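Local coordinates for putative branched chain amino acid ABC transporter, periplasmic amino acid-binding protein (Brucella ovis, PDB 4XFK), which probably binds branched-chain and related amino acids in the periplasm and hands them to the membrane part of an ABC transport system, at residues Q349-M354 with T381-D387; F301-L305 with T336-S342. The protein carries 1 engineered substitution. All blocks are in the same frame, centred on the assembly; numbering follows the deposited sequence.

In the fold
Both contacts reach the same mixed beta sheet through neighbouring antiparallel strands, 339-343 and 350-360, and their centres are 11 Å apart. Contact 2 sets helix 296-312 against the hairpin that ends in strand 339-343; contact 1 sets residues 349-354, on strand 350-360, against the short helix 382-385. The two touch directly: Lys351 N lies 2.9 Å from Ser342 O, a probable hydrogen bond, and Ala350 CB packs 3.4 Å from Tyr341 OH. Neither contact supplies the residues of the sodium site formed by Tyr31, Gly85 and Gly116. The side chains of Lys351 and Ser342 each lie about 9 Å from a bound sodium ion.

Contact 1: residues Q349-M354 with T381-D387; sequences QAKFPM and TGDESID
Gln349 and Ile386 run past each other in opposite directions, with CG of the glutamine 4.0 Å from CD1 of the isoleucine. The amide end of Gln349 bonds to the next residue: NE2 donates to Ala350 O at 3.1 Å, in the carbonyl plane and on a lone pair. OE1 accepts from Arg133 NE and NE2 also donates to Ser135 O, which together fix the rotation of the amide. Ile386 CD1 also rests 3.7 Å from Ala350 O. Lys351 leads its aliphatic part past the carbonyl of Gly382; a bend at chi3 (78°) then carries NZ to Asp383 OD1 at 2.9 Å, a salt bridge in which the oxygen is met nearly along its C-O axis. Phe352 takes part through its carbonyl, which receives a CA-H...O contact from Gly382 CA to Phe352 O (3.4 Å, 161° at the hydrogen). Beyond Pro353, Met354 lays CG against Ser385 OG at 3.5 Å. That hydroxyl donates to Thr381 O at 2.8 Å, approaching from above the carbonyl plane. The helix start is fixed by reciprocal bonds, Glu384 N to Thr381 OG1 and Thr381 N to Glu384 OE1. This is a capping box, here opening a one-turn helix that follows strand 373-380 and packs on residues of strand 350-360, the antiparallel neighbour of 373-380.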
loop_
_atom_site.group_PDB
_atom_site.type_symbol
_atom_site.label_atom_id
_atom_site.label_comp_id
_atom_site.label_asym_id
_atom_site.label_seq_id
_atom_site.Cartn_x
_atom_site.Cartn_y
_atom_site.Cartn_z
ATOM N N GLN A 349 -4.522 -9.203 -8.082
ATOM C CA GLN A 349 -4.313 -8.848 -6.688
ATOM C C GLN A 349 -3.303 -9.823 -6.082
ATOM O O GLN A 349 -3.492 -11.039 -6.152
ATOM C CB GLN A 349 -5.640 -8.922 -5.919
ATOM C CG GLN A 349 -5.504 -8.725 -4.422
ATOM C CD GLN A 349 -4.908 -7.369 -4.074
ATOM O OE1 GLN A 349 -5.432 -6.317 -4.465
ATOM N NE2 GLN A 349 -3.802 -7.385 -3.338
ATOM N N ALA A 350 -2.222 -9.300 -5.509
ATOM C CA ALA A 350 -1.226 -10.160 -4.873
ATOM C C ALA A 350 -1.772 -10.804 -3.600
ATOM O O ALA A 350 -2.637 -10.233 -2.915
ATOM C CB ALA A 350 0.049 -9.387 -4.570
ATOM N N LYS A 351 -1.261 -12.001 -3.312
ATOM C CA LYS A 351 -1.616 -12.788 -2.134
ATOM C C LYS A 351 -0.418 -12.811 -1.194
ATOM O O LYS A 351 0.683 -13.188 -1.600
ATOM C CB LYS A 351 -2.000 -14.211 -2.538
ATOM C CG LYS A 351 -2.456 -15.054 -1.364
ATOM C CD LYS A 351 -3.353 -16.199 -1.799
ATOM C CE LYS A 351 -2.571 -17.334 -2.386
ATOM N NZ LYS A 351 -3.501 -18.475 -2.630
ATOM N N PHE A 352 -0.630 -12.405 0.056
ATOM C CA PHE A 352 0.458 -12.250 1.017
ATOM C C PHE A 352 -0.133 -12.175 2.420
ATOM O O PHE A 352 -1.307 -11.852 2.578
ATOM C CB PHE A 352 1.243 -10.964 0.716
ATOM C CG PHE A 352 0.364 -9.771 0.464
ATOM C CD1 PHE A 352 -0.226 -9.090 1.529
ATOM C CD2 PHE A 352 0.092 -9.351 -0.827
ATOM C CE1 PHE A 352 -1.078 -8.038 1.315
ATOM C CE2 PHE A 352 -0.759 -8.280 -1.052
ATOM C CZ PHE A 352 -1.340 -7.617 0.023
ATOM N N PRO A 353 0.677 -12.472 3.447
ATOM C CA PRO A 353 0.181 -12.362 4.823
ATOM C C PRO A 353 -0.016 -10.918 5.286
ATOM O O PRO A 353 0.588 -9.986 4.748
ATOM C CB PRO A 353 1.287 -13.029 5.666
ATOM C CG PRO A 353 2.226 -13.647 4.710
ATOM C CD PRO A 353 2.056 -12.981 3.385
ATOM N N MET A 354 -0.870 -10.752 6.295
ATOM C CA MET A 354 -1.102 -9.469 6.946
ATOM C C MET A 354 -0.857 -9.597 8.442
ATOM O O MET A 354 -1.206 -10.599 9.058
ATOM C CB MET A 354 -2.529 -8.987 6.683
ATOM C CG MET A 354 -2.774 -8.550 5.241
ATOM S SD MET A 354 -1.855 -7.054 4.774
ATOM C CE MET A 354 -2.815 -5.809 5.632
ATOM N N THR A 381 -2.611 -15.572 7.320
ATOM C CA THR A 381 -1.943 -16.124 6.143
ATOM C C THR A 381 -2.430 -15.422 4.878
ATOM O O THR A 381 -3.413 -14.679 4.902
ATOM C CB THR A 381 -2.236 -17.627 5.976
ATOM O OG1 THR A 381 -3.633 -17.796 5.721
ATOM C CG2 THR A 381 -1.839 -18.407 7.217
ATOM N N GLY A 382 -1.733 -15.654 3.770
ATOM C CA GLY A 382 -2.168 -15.160 2.474
ATOM C C GLY A 382 -3.599 -15.571 2.153
ATOM O O GLY A 382 -4.419 -14.747 1.754
ATOM N N ASP A 383 -3.920 -16.845 2.364
ATOM C CA ASP A 383 -5.283 -17.309 2.114
ATOM C C ASP A 383 -6.313 -16.616 3.016
ATOM O O ASP A 383 -7.434 -16.327 2.592
ATOM C CB ASP A 383 -5.370 -18.828 2.264
ATOM C CG ASP A 383 -4.732 -19.566 1.099
ATOM O OD1 ASP A 383 -4.723 -19.007 -0.018
ATOM O OD2 ASP A 383 -4.243 -20.700 1.296
ATOM N N GLU A 384 -5.930 -16.347 4.259
ATOM C CA GLU A 384 -6.807 -15.655 5.190
ATOM C C GLU A 384 -6.946 -14.169 4.870
ATOM O O GLU A 384 -7.958 -13.553 5.212
ATOM C CB GLU A 384 -6.315 -15.846 6.630
ATOM C CG GLU A 384 -6.521 -17.258 7.178
ATOM C CD GLU A 384 -5.838 -17.481 8.522
ATOM O OE1 GLU A 384 -4.853 -16.781 8.813
ATOM O OE2 GLU A 384 -6.279 -18.361 9.296
ATOM N N SER A 385 -5.941 -13.601 4.205
ATOM C CA SER A 385 -5.877 -12.151 4.004
ATOM C C SER A 385 -6.507 -11.660 2.705
ATOM O O SER A 385 -7.193 -10.631 2.688
ATOM C CB SER A 385 -4.426 -11.660 4.075
ATOM O OG SER A 385 -3.854 -11.918 5.342
ATOM N N ILE A 386 -6.246 -12.363 1.609
ATOM C CA ILE A 386 -6.688 -11.869 0.310
ATOM C C ILE A 386 -8.217 -11.807 0.225
ATOM O O ILE A 386 -8.915 -12.689 0.733
ATOM C CB ILE A 386 -6.081 -12.702 -0.850
ATOM C CG1 ILE A 386 -6.237 -11.946 -2.174
ATOM C CG2 ILE A 386 -6.683 -14.136 -0.909
ATOM C CD1 ILE A 386 -5.472 -12.561 -3.325
ATOM N N ASP A 387 -8.733 -10.739 -0.378
ATOM C CA ASP A 387 -10.177 -10.562 -0.498
ATOM C C ASP A 387 -10.707 -11.427 -1.637
ATOM O O ASP A 387 -9.943 -11.841 -2.504
ATOM C CB ASP A 387 -10.530 -9.073 -0.708
ATOM C CG ASP A 387 -9.824 -8.442 -1.914
ATOM O OD1 ASP A 387 -8.599 -8.630 -2.085
ATOM O OD2 ASP A 387 -10.501 -7.722 -2.681
#

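Contact 2: residues F301-L305 with T336-S342; sequences FGLQL and TPMGDYS
The Phe301 ring carries Thr336 over one face, where CB stands 4.3 Å from the ring centroid and 21° off its normal, a CH-pi contact. Pro337 and Met338 approach the same ring obliquely: Pro337 CD is 3.6 Å from CE1 of Phe301, and Met338 CG is 3.8 Å from CE2. The Phe280 ring meets Phe301 as well. Tyr341 was modelled in two conformers; in the one described here, Phe301 O sits over the centre of one ring face, 4.0 Å above its plane, and Leu305 CD2 lies at the ring edge. The tyrosine hydroxyl passes Gly302 CA and bonds to the carbonyl of Phe134. With CG opposite its backbone N (chi1 -165°), Tyr341 sends its ring toward the helix. Gln304 adds a contact from the helix, its OE1 3.6 Å from Pro337 CD. The axes of helix 301-305 and strand 339-342 approach to 8.7 Å at a signed crossing angle of -65°. Thr336 OG1 faces the turn: it accepts from Met338 N at 3.1 Å, an ST turn, and donates to Gly339 O at 2.9 Å. Thr336 N reaches that carbonyl oxygen from the other face of its plane, so two bonds grip it. Mutual backbone bonds between Thr336 and Gly339 close the type I turn of a two-residue beta hairpin, packed against helix 296-312 in the mixed sheet of this periplasmic binding protein.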
loop_
_atom_site.group_PDB
_atom_site.type_symbol
_atom_site.label_atom_id
_atom_site.label_comp_id
_atom_site.label_asym_id
_atom_site.label_seq_id
_atom_site.Cartn_x
_atom_site.Cartn_y
_atom_site.Cartn_z
ATOM N N PHE A 301 8.336 -5.930 -1.330
ATOM C CA PHE A 301 7.941 -7.322 -1.526
ATOM C C PHE A 301 7.350 -7.517 -2.929
ATOM O O PHE A 301 7.583 -8.535 -3.587
ATOM C CB PHE A 301 6.952 -7.790 -0.448
ATOM C CG PHE A 301 7.469 -7.692 0.976
ATOM C CD1 PHE A 301 8.821 -7.566 1.252
ATOM C CD2 PHE A 301 6.578 -7.708 2.044
ATOM C CE1 PHE A 301 9.277 -7.461 2.567
ATOM C CE2 PHE A 301 7.030 -7.618 3.360
ATOM C CZ PHE A 301 8.375 -7.484 3.616
ATOM N N GLY A 302 6.603 -6.525 -3.395
ATOM C CA GLY A 302 6.070 -6.575 -4.738
ATOM C C GLY A 302 7.176 -6.619 -5.765
ATOM O O GLY A 302 7.111 -7.387 -6.728
ATOM N N LEU A 303 8.201 -5.799 -5.564
ATOM C CA LEU A 303 9.322 -5.796 -6.497
ATOM C C LEU A 303 10.178 -7.051 -6.366
ATOM O O LEU A 303 10.831 -7.444 -7.325
ATOM C CB LEU A 303 10.150 -4.521 -6.370
ATOM C CG LEU A 303 9.449 -3.254 -6.860
ATOM C CD1 LEU A 303 10.259 -2.007 -6.497
ATOM C CD2 LEU A 303 9.219 -3.311 -8.362
ATOM N N GLN A 304 10.146 -7.710 -5.206
ATOM C CA GLN A 304 10.755 -9.034 -5.086
ATOM C C GLN A 304 10.008 -10.064 -5.929
ATOM O O GLN A 304 10.632 -10.889 -6.596
ATOM C CB GLN A 304 10.851 -9.486 -3.625
ATOM C CG GLN A 304 11.852 -8.672 -2.831
ATOM C CD GLN A 304 12.063 -9.176 -1.417
ATOM O OE1 GLN A 304 11.414 -10.125 -0.981
ATOM N NE2 GLN A 304 12.978 -8.537 -0.689
ATOM N N LEU A 305 8.680 -10.016 -5.924
ATOM C CA LEU A 305 7.921 -10.914 -6.783
ATOM C C LEU A 305 8.189 -10.598 -8.251
ATOM O O LEU A 305 8.373 -11.504 -9.058
ATOM C CB LEU A 305 6.420 -10.837 -6.484
ATOM C CG LEU A 305 5.585 -11.841 -7.280
ATOM C CD1 LEU A 305 5.950 -13.269 -6.905
ATOM C CD2 LEU A 305 4.103 -11.608 -7.070
ATOM N N THR A 336 9.404 -13.920 0.749
ATOM C CA THR A 336 9.842 -12.610 1.206
ATOM C C THR A 336 10.213 -12.701 2.680
ATOM O O THR A 336 10.037 -13.744 3.301
ATOM C CB THR A 336 8.715 -11.579 1.053
ATOM O OG1 THR A 336 7.719 -11.803 2.064
ATOM C CG2 THR A 336 8.121 -11.639 -0.343
ATOM N N PRO A 337 10.704 -11.599 3.264
ATOM C CA PRO A 337 10.992 -11.630 4.703
ATOM C C PRO A 337 9.768 -11.881 5.578
ATOM O O PRO A 337 9.941 -12.154 6.768
ATOM C CB PRO A 337 11.562 -10.237 4.962
ATOM C CG PRO A 337 12.214 -9.869 3.661
ATOM C CD PRO A 337 11.320 -10.430 2.605
ATOM N N MET A 338 8.570 -11.812 4.998
ATOM C CA MET A 338 7.334 -12.061 5.740
ATOM C C MET A 338 6.673 -13.379 5.385
ATOM O O MET A 338 5.655 -13.740 5.974
ATOM C CB MET A 338 6.323 -10.945 5.489
ATOM C CG MET A 338 6.474 -9.770 6.416
ATOM S SD MET A 338 6.255 -10.211 8.157
ATOM C CE MET A 338 4.743 -11.147 8.129
ATOM N N GLY A 339 7.219 -14.081 4.403
ATOM C CA GLY A 339 6.641 -15.338 3.970
ATOM C C GLY A 339 6.289 -15.324 2.499
ATOM O O GLY A 339 6.831 -14.537 1.716
ATOM N N ASP A 340 5.350 -16.178 2.125
ATOM C CA ASP A 340 5.041 -16.369 0.720
ATOM C C ASP A 340 4.289 -15.207 0.104
ATOM O O ASP A 340 3.388 -14.629 0.710
ATOM C CB ASP A 340 4.266 -17.667 0.509
ATOM C CG ASP A 340 5.128 -18.892 0.726
ATOM O OD1 ASP A 340 6.343 -18.826 0.432
ATOM O OD2 ASP A 340 4.589 -19.914 1.195
ATOM N N TYR A 341 4.695 -14.878 -1.113
ATOM C CA TYR A 341 4.063 -13.851 -1.877
ATOM C C TYR A 341 3.797 -14.407 -3.286
ATOM O O TYR A 341 4.694 -14.994 -3.901
ATOM C CB TYR A 341 5.041 -12.698 -1.891
ATOM C CG TYR A 341 4.480 -11.407 -2.332
ATOM C CD1 TYR A 341 4.295 -11.161 -3.674
ATOM C CD2 TYR A 341 4.165 -10.412 -1.421
ATOM C CE1 TYR A 341 3.797 -9.983 -4.108
ATOM C CE2 TYR A 341 3.650 -9.216 -1.847
ATOM C CZ TYR A 341 3.477 -9.013 -3.199
ATOM O OH TYR A 341 2.978 -7.847 -3.684
ATOM N N SER A 342 2.572 -14.249 -3.778
ATOM C CA SER A 342 2.230 -14.714 -5.121
ATOM C C SER A 342 1.196 -13.778 -5.727
ATOM O O SER A 342 0.816 -12.790 -5.106
ATOM C CB SER A 342 1.723 -16.158 -5.094
ATOM O OG SER A 342 0.530 -16.280 -4.331
#